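Sister chromatid cohesion protein (Chaetomium thermophilum, PDB 5T8V) probably acts as a cohesin loader that binds chromatin, this chain being the C-terminal, HEAT-repeat part of the longer Scc2 protein. Local coordinates at residues S1135-H1140 against F1208-D1213; V1215-G1220 against T1227-L1232; I1256-A1261 against A1306-S1311. One frame throughout, in Å; residues are numbered along the deposited sequence.

Contact 1: residues S1135-H1140 against F1208-D1213; sequences STQDDH and FAYQRD
Gln1137 and Tyr1210 bring together a loop and the last turns of a helix in the largely helical HEAT-repeat solenoid of Scc2. Residues 1135-1138 form the turn from helix 1115-1133 into helix 1139-1154, and 1208-1213 close helix 1200-1213, whose backbone bonds run on to Asp1213 N, 2.9 Å from Ala1209 O. The backbones stay well apart, and the two segments bury just 88 Å² between them, most of it on Gln1137 and Tyr1210.

The phenol of Tyr1210 reaches over from the helix: CG lies anti to the backbone N (chi1 -176°), which carries OH out toward the loop. Gln1137, extended beyond CG, comes the other way and places OE1 3.8 Å from Tyr1210 OH, a distance of packing. The amide and the phenol ring are turned almost at right angles, their planes 82° apart. What fixes the amide comes from a third piece of chain: Gln1137 OE1 is hydrogen-bonded to Ser1172 OG and Thr1173 N, and Tyr1210 OH makes a weak bond to the same Ser1172 hydroxyl. Ser1172 thus links the two side chains, weakly on the tyrosine side, while Thr1168 and Leu1169 of helix 1163-1169 pack against the tyrosine.

Behind the glutamine the loop braces itself as it enters the next helix. Asp1138 is the N-cap, its OD1 making a weak bond to Ala1141 N, and Thr1136 OG1 donates to Asp1138 OD1 at 3.1 Å, approaching from 38° above the carboxylate plane.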
loop_
_atom_site.group_PDB
_atom_site.type_symbol
_atom_site.label_atom_id
_atom_site.label_comp_id
_atom_site.label_asym_id
_atom_site.label_seq_id
_atom_site.Cartn_x
_atom_site.Cartn_y
_atom_site.Cartn_z
ATOM N N SER A 1135 -36.706 -26.494 14.819
ATOM C CA SER A 1135 -36.798 -27.809 14.195
ATOM C C SER A 1135 -36.093 -27.889 12.851
ATOM O O SER A 1135 -35.644 -28.974 12.466
ATOM C CB SER A 1135 -38.267 -28.203 14.008
ATOM O OG SER A 1135 -38.918 -28.345 15.258
ATOM N N THR A 1136 -35.985 -26.777 12.128
ATOM C CA THR A 1136 -35.329 -26.753 10.830
ATOM C C THR A 1136 -34.470 -25.502 10.732
ATOM O O THR A 1136 -34.491 -24.633 11.609
ATOM C CB THR A 1136 -36.342 -26.798 9.678
ATOM O OG1 THR A 1136 -37.404 -25.870 9.932
ATOM C CG2 THR A 1136 -36.912 -28.199 9.518
ATOM N N GLN A 1137 -33.707 -25.418 9.642
ATOM C CA GLN A 1137 -32.791 -24.309 9.409
ATOM C C GLN A 1137 -33.113 -23.569 8.116
ATOM O O GLN A 1137 -32.235 -22.916 7.543
ATOM C CB GLN A 1137 -31.350 -24.821 9.390
ATOM C CG GLN A 1137 -30.312 -23.775 9.738
ATOM C CD GLN A 1137 -29.011 -24.386 10.215
ATOM O OE1 GLN A 1137 -28.348 -23.842 11.096
ATOM N NE2 GLN A 1137 -28.638 -25.524 9.638
ATOM N N ASP A 1138 -34.357 -23.651 7.653
ATOM C CA ASP A 1138 -34.781 -23.029 6.408
ATOM C C ASP A 1138 -35.556 -21.745 6.703
ATOM O O ASP A 1138 -35.708 -21.325 7.852
ATOM C CB ASP A 1138 -35.611 -24.015 5.579
ATOM C CG ASP A 1138 -36.652 -24.743 6.406
ATOM O OD1 ASP A 1138 -37.130 -24.167 7.406
ATOM O OD2 ASP A 1138 -36.985 -25.897 6.061
ATOM N N ASP A 1139 -36.055 -21.113 5.637
ATOM C CA ASP A 1139 -36.682 -19.800 5.769
ATOM C C ASP A 1139 -37.911 -19.851 6.672
ATOM O O ASP A 1139 -38.195 -18.891 7.397
ATOM C CB ASP A 1139 -37.054 -19.261 4.389
ATOM C CG ASP A 1139 -35.843 -18.841 3.583
ATOM O OD1 ASP A 1139 -34.922 -18.231 4.169
ATOM O OD2 ASP A 1139 -35.809 -19.124 2.367
ATOM N N HIS A 1140 -38.660 -20.952 6.630
ATOM C CA HIS A 1140 -39.838 -21.081 7.482
ATOM C C HIS A 1140 -39.464 -20.918 8.952
ATOM O O HIS A 1140 -40.054 -20.103 9.681
ATOM C CB HIS A 1140 -40.496 -22.437 7.232
ATOM C CG HIS A 1140 -41.892 -22.539 7.756
ATOM N ND1 HIS A 1140 -42.328 -23.609 8.507
ATOM C CD2 HIS A 1140 -42.951 -21.705 7.636
ATOM C CE1 HIS A 1140 -43.597 -23.429 8.828
ATOM N NE2 HIS A 1140 -43.999 -22.281 8.312
ATOM N N PHE A 1208 -25.383 -28.072 21.766
ATOM C CA PHE A 1208 -24.878 -29.337 21.242
ATOM C C PHE A 1208 -25.981 -30.118 20.537
ATOM O O PHE A 1208 -25.803 -30.579 19.404
ATOM C CB PHE A 1208 -24.265 -30.172 22.365
ATOM C CG PHE A 1208 -23.899 -31.567 21.941
ATOM C CD1 PHE A 1208 -22.888 -31.782 21.020
ATOM C CD2 PHE A 1208 -24.571 -32.662 22.458
ATOM C CE1 PHE A 1208 -22.553 -33.061 20.624
ATOM C CE2 PHE A 1208 -24.239 -33.944 22.066
ATOM C CZ PHE A 1208 -23.228 -34.143 21.148
ATOM N N ALA A 1209 -27.131 -30.284 21.198
ATOM C CA ALA A 1209 -28.238 -31.006 20.577
ATOM C C ALA A 1209 -28.655 -30.352 19.267
ATOM O O ALA A 1209 -29.021 -31.040 18.307
ATOM C CB ALA A 1209 -29.422 -31.080 21.541
ATOM N N TYR A 1210 -28.600 -29.022 19.207
ATOM C CA TYR A 1210 -28.974 -28.309 17.991
ATOM C C TYR A 1210 -27.976 -28.580 16.872
ATOM O O TYR A 1210 -28.366 -28.863 15.734
ATOM C CB TYR A 1210 -29.070 -26.813 18.288
ATOM C CG TYR A 1210 -29.551 -25.963 17.134
ATOM C CD1 TYR A 1210 -30.890 -25.939 16.775
ATOM C CD2 TYR A 1210 -28.668 -25.164 16.421
ATOM C CE1 TYR A 1210 -31.337 -25.155 15.727
ATOM C CE2 TYR A 1210 -29.103 -24.377 15.372
ATOM C CZ TYR A 1210 -30.438 -24.375 15.029
ATOM O OH TYR A 1210 -30.879 -23.592 13.983
ATOM N N GLN A 1211 -26.678 -28.502 17.181
ATOM C CA GLN A 1211 -25.661 -28.785 16.173
ATOM C C GLN A 1211 -25.728 -30.232 15.702
ATOM O O GLN A 1211 -25.419 -30.521 14.540
ATOM C CB GLN A 1211 -24.271 -28.480 16.733
ATOM C CG GLN A 1211 -24.030 -27.010 17.031
ATOM C CD GLN A 1211 -23.912 -26.174 15.774
ATOM O OE1 GLN A 1211 -23.347 -26.614 14.773
ATOM N NE2 GLN A 1211 -24.451 -24.960 15.816
ATOM N N ARG A 1212 -26.132 -31.149 16.582
ATOM C CA ARG A 1212 -26.129 -32.568 16.246
ATOM C C ARG A 1212 -27.356 -32.957 15.430
ATOM O O ARG A 1212 -27.237 -33.634 14.404
ATOM C CB ARG A 1212 -26.052 -33.403 17.528
ATOM C CG ARG A 1212 -26.351 -34.885 17.334
ATOM C CD ARG A 1212 -26.051 -35.689 18.590
ATOM N NE ARG A 1212 -26.662 -35.102 19.781
ATOM C CZ ARG A 1212 -27.952 -35.199 20.092
ATOM N NH1 ARG A 1212 -28.786 -35.855 19.297
ATOM N NH2 ARG A 1212 -28.410 -34.632 21.199
ATOM N N ASP A 1213 -28.542 -32.533 15.867
ATOM C CA ASP A 1213 -29.784 -32.987 15.254
ATOM C C ASP A 1213 -30.269 -32.086 14.126
ATOM O O ASP A 1213 -30.902 -32.579 13.184
ATOM C CB ASP A 1213 -30.881 -33.095 16.318
ATOM C CG ASP A 1213 -30.522 -34.064 17.428
ATOM O OD1 ASP A 1213 -29.768 -35.022 17.161
ATOM O OD2 ASP A 1213 -30.996 -33.867 18.567
#

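Contact 2: residues V1215-G1220 against T1227-L1232; sequences VKDPRG and TPKLHL
Lys1229 and the chain from Asp1217 to Gly1220 hold two parts of one interhelical connection together, by one salt bridge and several hydrogen bonds. In the salt bridge Lys1229 NZ stands 3.3 Å from Asp1217 OD2 and comes from well above the carboxylate plane, 73° out of it.

Hydrogen bonds complete the grip. Lys1229 NZ also donates to Arg1219 O at 2.8 Å, and a bond to the side-chain oxygen Gln1211 OE1 gives this buried charge a third partner. Bends at chi2 (-62°) and chi4 turn the lysine chain so that its end reaches this group of oxygens. One residue on, the backbone closes the pairing: Lys1229 N donates to Gly1220 O at 3.2 Å, with a nearly straight N-H...O angle of 167°. On the lysine's own side, Pro1228 O accepts both His1231 N (3.1 Å) and the ring nitrogen His1231 ND1 (3.2 Å), fastening a type I beta turn that leads into the helix.

In van der Waals contact, Lys1229 CG lies 3.4 Å from Gly1220 O, and Pro1228 CA also comes near that oxygen.

Both segments belong to the connection between helix 1200-1213 and helix 1231-1240, and helix 1271-1284 lies against it: Glu1281 accepts from Gly1220 N, Asn1282 from Leu1230 N, and Phe1278 packs on the lysine.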
loop_
_atom_site.group_PDB
_atom_site.type_symbol
_atom_site.label_atom_id
_atom_site.label_comp_id
_atom_site.label_asym_id
_atom_site.label_seq_id
_atom_site.Cartn_x
_atom_site.Cartn_y
_atom_site.Cartn_z
ATOM N N VAL A 1215 -28.405 -28.825 12.606
ATOM C CA VAL A 1215 -27.333 -28.468 11.683
ATOM C C VAL A 1215 -26.676 -29.717 11.119
ATOM O O VAL A 1215 -26.131 -29.696 10.008
ATOM C CB VAL A 1215 -26.304 -27.559 12.386
ATOM C CG1 VAL A 1215 -25.174 -27.183 11.432
ATOM C CG2 VAL A 1215 -26.976 -26.306 12.929
ATOM N N LYS A 1216 -26.711 -30.820 11.866
ATOM C CA LYS A 1216 -26.095 -32.078 11.450
ATOM C C LYS A 1216 -24.587 -31.895 11.251
ATOM O O LYS A 1216 -24.026 -32.156 10.185
ATOM C CB LYS A 1216 -26.770 -32.620 10.186
ATOM C CG LYS A 1216 -28.289 -32.703 10.301
ATOM C CD LYS A 1216 -28.810 -34.086 9.952
ATOM C CE LYS A 1216 -30.308 -34.188 10.190
ATOM N NZ LYS A 1216 -30.843 -35.539 9.862
ATOM N N ASP A 1217 -23.943 -31.429 12.320
ATOM C CA ASP A 1217 -22.505 -31.202 12.370
ATOM C C ASP A 1217 -22.071 -31.181 13.832
ATOM O O ASP A 1217 -21.913 -30.101 14.417
ATOM C CB ASP A 1217 -22.130 -29.891 11.677
ATOM C CG ASP A 1217 -20.674 -29.519 11.880
ATOM O OD1 ASP A 1217 -19.842 -30.433 12.066
ATOM O OD2 ASP A 1217 -20.360 -28.311 11.856
ATOM N N PRO A 1218 -21.872 -32.342 14.457
ATOM C CA PRO A 1218 -21.610 -32.386 15.900
ATOM C C PRO A 1218 -20.208 -31.958 16.312
ATOM O O PRO A 1218 -19.863 -32.109 17.486
ATOM C CB PRO A 1218 -21.846 -33.867 16.236
ATOM C CG PRO A 1218 -21.497 -34.590 14.986
ATOM C CD PRO A 1218 -21.899 -33.687 13.855
ATOM N N ARG A 1219 -19.395 -31.433 15.400
ATOM C CA ARG A 1219 -18.068 -30.968 15.771
ATOM C C ARG A 1219 -18.171 -29.743 16.675
ATOM O O ARG A 1219 -19.153 -28.997 16.651
ATOM C CB ARG A 1219 -17.242 -30.626 14.529
ATOM C CG ARG A 1219 -17.211 -31.710 13.458
ATOM C CD ARG A 1219 -16.442 -32.948 13.891
ATOM N NE ARG A 1219 -15.030 -32.671 14.164
ATOM C CZ ARG A 1219 -14.038 -33.538 13.977
ATOM N NH1 ARG A 1219 -12.791 -33.191 14.263
ATOM N NH2 ARG A 1219 -14.280 -34.749 13.492
ATOM N N GLY A 1220 -17.130 -29.538 17.481
ATOM C CA GLY A 1220 -17.100 -28.414 18.399
ATOM C C GLY A 1220 -16.634 -27.107 17.803
ATOM O O GLY A 1220 -16.690 -26.077 18.483
ATOM N N THR A 1227 -13.058 -21.582 14.225
ATOM C CA THR A 1227 -13.771 -20.809 15.229
ATOM C C THR A 1227 -14.704 -21.724 16.010
ATOM O O THR A 1227 -15.378 -22.574 15.416
ATOM C CB THR A 1227 -14.581 -19.673 14.588
ATOM O OG1 THR A 1227 -15.513 -20.215 13.644
ATOM C CG2 THR A 1227 -13.660 -18.687 13.886
ATOM N N PRO A 1228 -14.773 -21.578 17.334
ATOM C CA PRO A 1228 -15.632 -22.467 18.123
ATOM C C PRO A 1228 -17.105 -22.136 17.938
ATOM O O PRO A 1228 -17.480 -21.006 17.618
ATOM C CB PRO A 1228 -15.178 -22.206 19.562
ATOM C CG PRO A 1228 -14.715 -20.796 19.542
ATOM C CD PRO A 1228 -14.097 -20.580 18.182
ATOM N N LYS A 1229 -17.946 -23.152 18.146
ATOM C CA LYS A 1229 -19.384 -22.958 17.995
ATOM C C LYS A 1229 -19.913 -21.943 18.999
ATOM O O LYS A 1229 -20.818 -21.162 18.686
ATOM C CB LYS A 1229 -20.110 -24.296 18.153
ATOM C CG LYS A 1229 -19.703 -25.353 17.138
ATOM C CD LYS A 1229 -20.031 -24.925 15.712
ATOM C CE LYS A 1229 -19.697 -26.017 14.710
ATOM N NZ LYS A 1229 -20.503 -27.248 14.929
ATOM N N LEU A 1230 -19.358 -21.937 20.209
ATOM C CA LEU A 1230 -19.798 -21.040 21.268
ATOM C C LEU A 1230 -19.128 -19.674 21.201
ATOM O O LEU A 1230 -19.220 -18.908 22.167
ATOM C CB LEU A 1230 -19.526 -21.674 22.635
ATOM C CG LEU A 1230 -20.049 -23.097 22.852
ATOM C CD1 LEU A 1230 -19.635 -23.616 24.223
ATOM C CD2 LEU A 1230 -21.558 -23.150 22.698
ATOM N N HIS A 1231 -18.460 -19.345 20.091
ATOM C CA HIS A 1231 -17.740 -18.077 20.027
ATOM C C HIS A 1231 -18.690 -16.892 20.141
ATOM O O HIS A 1231 -18.305 -15.841 20.667
ATOM C CB HIS A 1231 -16.913 -17.997 18.740
ATOM C CG HIS A 1231 -17.623 -17.354 17.590
ATOM N ND1 HIS A 1231 -18.392 -18.069 16.696
ATOM C CD2 HIS A 1231 -17.658 -16.068 17.171
ATOM C CE1 HIS A 1231 -18.879 -17.248 15.783
ATOM N NE2 HIS A 1231 -18.450 -16.027 16.050
ATOM N N LEU A 1232 -19.931 -17.037 19.670
ATOM C CA LEU A 1232 -20.940 -16.019 19.946
ATOM C C LEU A 1232 -21.228 -15.950 21.438
ATOM O O LEU A 1232 -21.182 -14.873 22.044
ATOM C CB LEU A 1232 -22.228 -16.311 19.171
ATOM C CG LEU A 1232 -22.226 -16.256 17.639
ATOM C CD1 LEU A 1232 -21.326 -15.141 17.116
ATOM C CD2 LEU A 1232 -21.847 -17.610 17.042
#

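Contact 3: residues I1256-A1261 against A1306-S1311; sequences IDFDIA and ASTGAS
Thr1308 meets the loop 1256-1261 with both branches of its side chain, the methyl going to Phe1258 and the hydroxyl to Asp1257. The close-packed part is the methyl: Thr1308 CG2 sits over one face of the Phe1258 ring, 3.3 Å from Phe1258 CZ. The ring gets there because its CG stands between the backbone N and the carbonyl carbon (chi1 53°), a setting that swings it toward the helix. Leu1374 of helix 1364-1387, His1272 and Val1312 also touch this phenylalanine, so the aromatic is wedged among several helices.

The polar half lies at the surface. Thr1308 OG1 donates to Asp1257 OD1 at 3.1 Å on the syn side of the carboxylate. Asp1257 OD1 also accepts Phe1258 N at 2.9 Å on its anti side, and the two donors arrive from opposite faces of the carboxylate plane, which would restrain its rotation. Asp1257 is nevertheless exposed, so this side of the contact borders solvent. An alanine in place of Thr1308 is likely to leave Asp1257 OD1 without its cross-contact donor and to open a gap over the phenylalanine face.

The arrangement is a surface contact of a HEAT-repeat solenoid, in which the loop between helices 1243-1254 and 1271-1284 is packed on the long helix 1291-1319.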
loop_
_atom_site.group_PDB
_atom_site.type_symbol
_atom_site.label_atom_id
_atom_site.label_comp_id
_atom_site.label_asym_id
_atom_site.label_seq_id
_atom_site.Cartn_x
_atom_site.Cartn_y
_atom_site.Cartn_z
ATOM N N ILE A 1256 -17.780 -31.942 31.545
ATOM C CA ILE A 1256 -17.089 -33.078 30.946
ATOM C C ILE A 1256 -16.894 -34.221 31.935
ATOM O O ILE A 1256 -16.635 -35.356 31.509
ATOM C CB ILE A 1256 -15.728 -32.642 30.371
ATOM C CG1 ILE A 1256 -15.895 -31.413 29.471
ATOM C CG2 ILE A 1256 -15.114 -33.768 29.548
ATOM C CD1 ILE A 1256 -14.599 -30.776 29.030
ATOM N N ASP A 1257 -17.017 -33.961 33.237
ATOM C CA ASP A 1257 -16.896 -35.009 34.244
ATOM C C ASP A 1257 -17.870 -36.137 33.926
ATOM O O ASP A 1257 -18.835 -35.933 33.183
ATOM C CB ASP A 1257 -17.160 -34.449 35.643
ATOM C CG ASP A 1257 -16.333 -35.136 36.711
ATOM O OD1 ASP A 1257 -15.846 -36.258 36.461
ATOM O OD2 ASP A 1257 -16.173 -34.552 37.804
ATOM N N PHE A 1258 -17.638 -37.323 34.483
ATOM C CA PHE A 1258 -18.432 -38.485 34.115
ATOM C C PHE A 1258 -18.461 -39.481 35.261
ATOM O O PHE A 1258 -17.631 -39.444 36.173
ATOM C CB PHE A 1258 -17.885 -39.153 32.849
ATOM C CG PHE A 1258 -16.424 -39.482 32.923
ATOM C CD1 PHE A 1258 -15.471 -38.532 32.595
ATOM C CD2 PHE A 1258 -16.001 -40.739 33.318
ATOM C CE1 PHE A 1258 -14.126 -38.828 32.662
ATOM C CE2 PHE A 1258 -14.656 -41.041 33.386
ATOM C CZ PHE A 1258 -13.718 -40.086 33.057
ATOM N N ASP A 1259 -19.442 -40.380 35.193
ATOM C CA ASP A 1259 -19.598 -41.470 36.149
ATOM C C ASP A 1259 -19.825 -42.743 35.348
ATOM O O ASP A 1259 -20.890 -42.914 34.745
ATOM C CB ASP A 1259 -20.763 -41.207 37.103
ATOM C CG ASP A 1259 -20.616 -41.940 38.421
ATOM O OD1 ASP A 1259 -19.907 -42.968 38.456
ATOM O OD2 ASP A 1259 -21.210 -41.487 39.422
ATOM N N ILE A 1260 -18.826 -43.625 35.326
ATOM C CA ILE A 1260 -18.934 -44.884 34.596
ATOM C C ILE A 1260 -20.221 -45.573 35.029
ATOM O O ILE A 1260 -20.387 -45.919 36.203
ATOM C CB ILE A 1260 -17.699 -45.775 34.822
ATOM C CG1 ILE A 1260 -16.472 -45.120 34.180
ATOM C CG2 ILE A 1260 -17.924 -47.162 34.231
ATOM C CD1 ILE A 1260 -15.162 -45.828 34.457
ATOM N N ALA A 1261 -21.111 -45.799 34.058
ATOM C CA ALA A 1261 -22.533 -46.079 34.249
ATOM C C ALA A 1261 -23.307 -44.982 33.532
ATOM O O ALA A 1261 -23.696 -43.980 34.143
ATOM C CB ALA A 1261 -22.938 -46.142 35.724
ATOM N N ALA A 1306 -6.742 -35.118 36.810
ATOM C CA ALA A 1306 -6.060 -35.742 37.937
ATOM C C ALA A 1306 -7.031 -36.326 38.956
ATOM O O ALA A 1306 -6.632 -37.185 39.749
ATOM C CB ALA A 1306 -5.140 -34.729 38.622
ATOM N N SER A 1307 -8.289 -35.886 38.954
ATOM C CA SER A 1307 -9.279 -36.406 39.891
ATOM C C SER A 1307 -9.934 -37.686 39.381
ATOM O O SER A 1307 -9.923 -38.710 40.072
ATOM C CB SER A 1307 -10.344 -35.340 40.172
ATOM O OG SER A 1307 -9.784 -34.223 40.841
ATOM N N THR A 1308 -10.505 -37.648 38.174
ATOM C CA THR A 1308 -11.218 -38.809 37.648
ATOM C C THR A 1308 -10.269 -39.798 36.981
ATOM O O THR A 1308 -10.440 -41.018 37.113
ATOM C CB THR A 1308 -12.290 -38.358 36.656
ATOM O OG1 THR A 1308 -13.085 -37.321 37.248
ATOM C CG2 THR A 1308 -13.191 -39.524 36.274
ATOM N N GLY A 1309 -9.271 -39.291 36.254
ATOM C CA GLY A 1309 -8.279 -40.158 35.649
ATOM C C GLY A 1309 -7.573 -41.056 36.643
ATOM O O GLY A 1309 -7.014 -42.085 36.249
ATOM N N ALA A 1310 -7.578 -40.688 37.926
ATOM C CA ALA A 1310 -7.077 -41.585 38.960
ATOM C C ALA A 1310 -7.923 -42.851 39.024
ATOM O O ALA A 1310 -7.418 -43.967 38.854
ATOM C CB ALA A 1310 -7.069 -40.870 40.313
ATOM N N SER A 1311 -9.226 -42.689 39.262
ATOM C CA SER A 1311 -10.128 -43.835 39.295
ATOM C C SER A 1311 -10.048 -44.627 37.996
ATOM O O SER A 1311 -9.829 -45.846 38.008
ATOM C CB SER A 1311 -11.561 -43.364 39.550
ATOM O OG SER A 1311 -11.657 -42.660 40.776
#

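Overall arrangement
The three contacts follow one another along the C-terminal part of the solenoid, each closing before the next opens, and all lie on the same side of the chain's centre. Contacts 1 and 2 are neighbours, their centres 12 Å apart, and they touch: helix 1200-1213 ends in the first and runs into the connection of the second, with Gln1211 linked to both Asp1217 and Lys1229. Contact 3 stands apart, its centre about 25 Å from that of contact 2 and 31 Å from that of contact 1. The first two thus form one connected patch around the end of helix 1200-1213 and the loop after it; helix 1271-1284 links contact 2 to the separate surface contact 3.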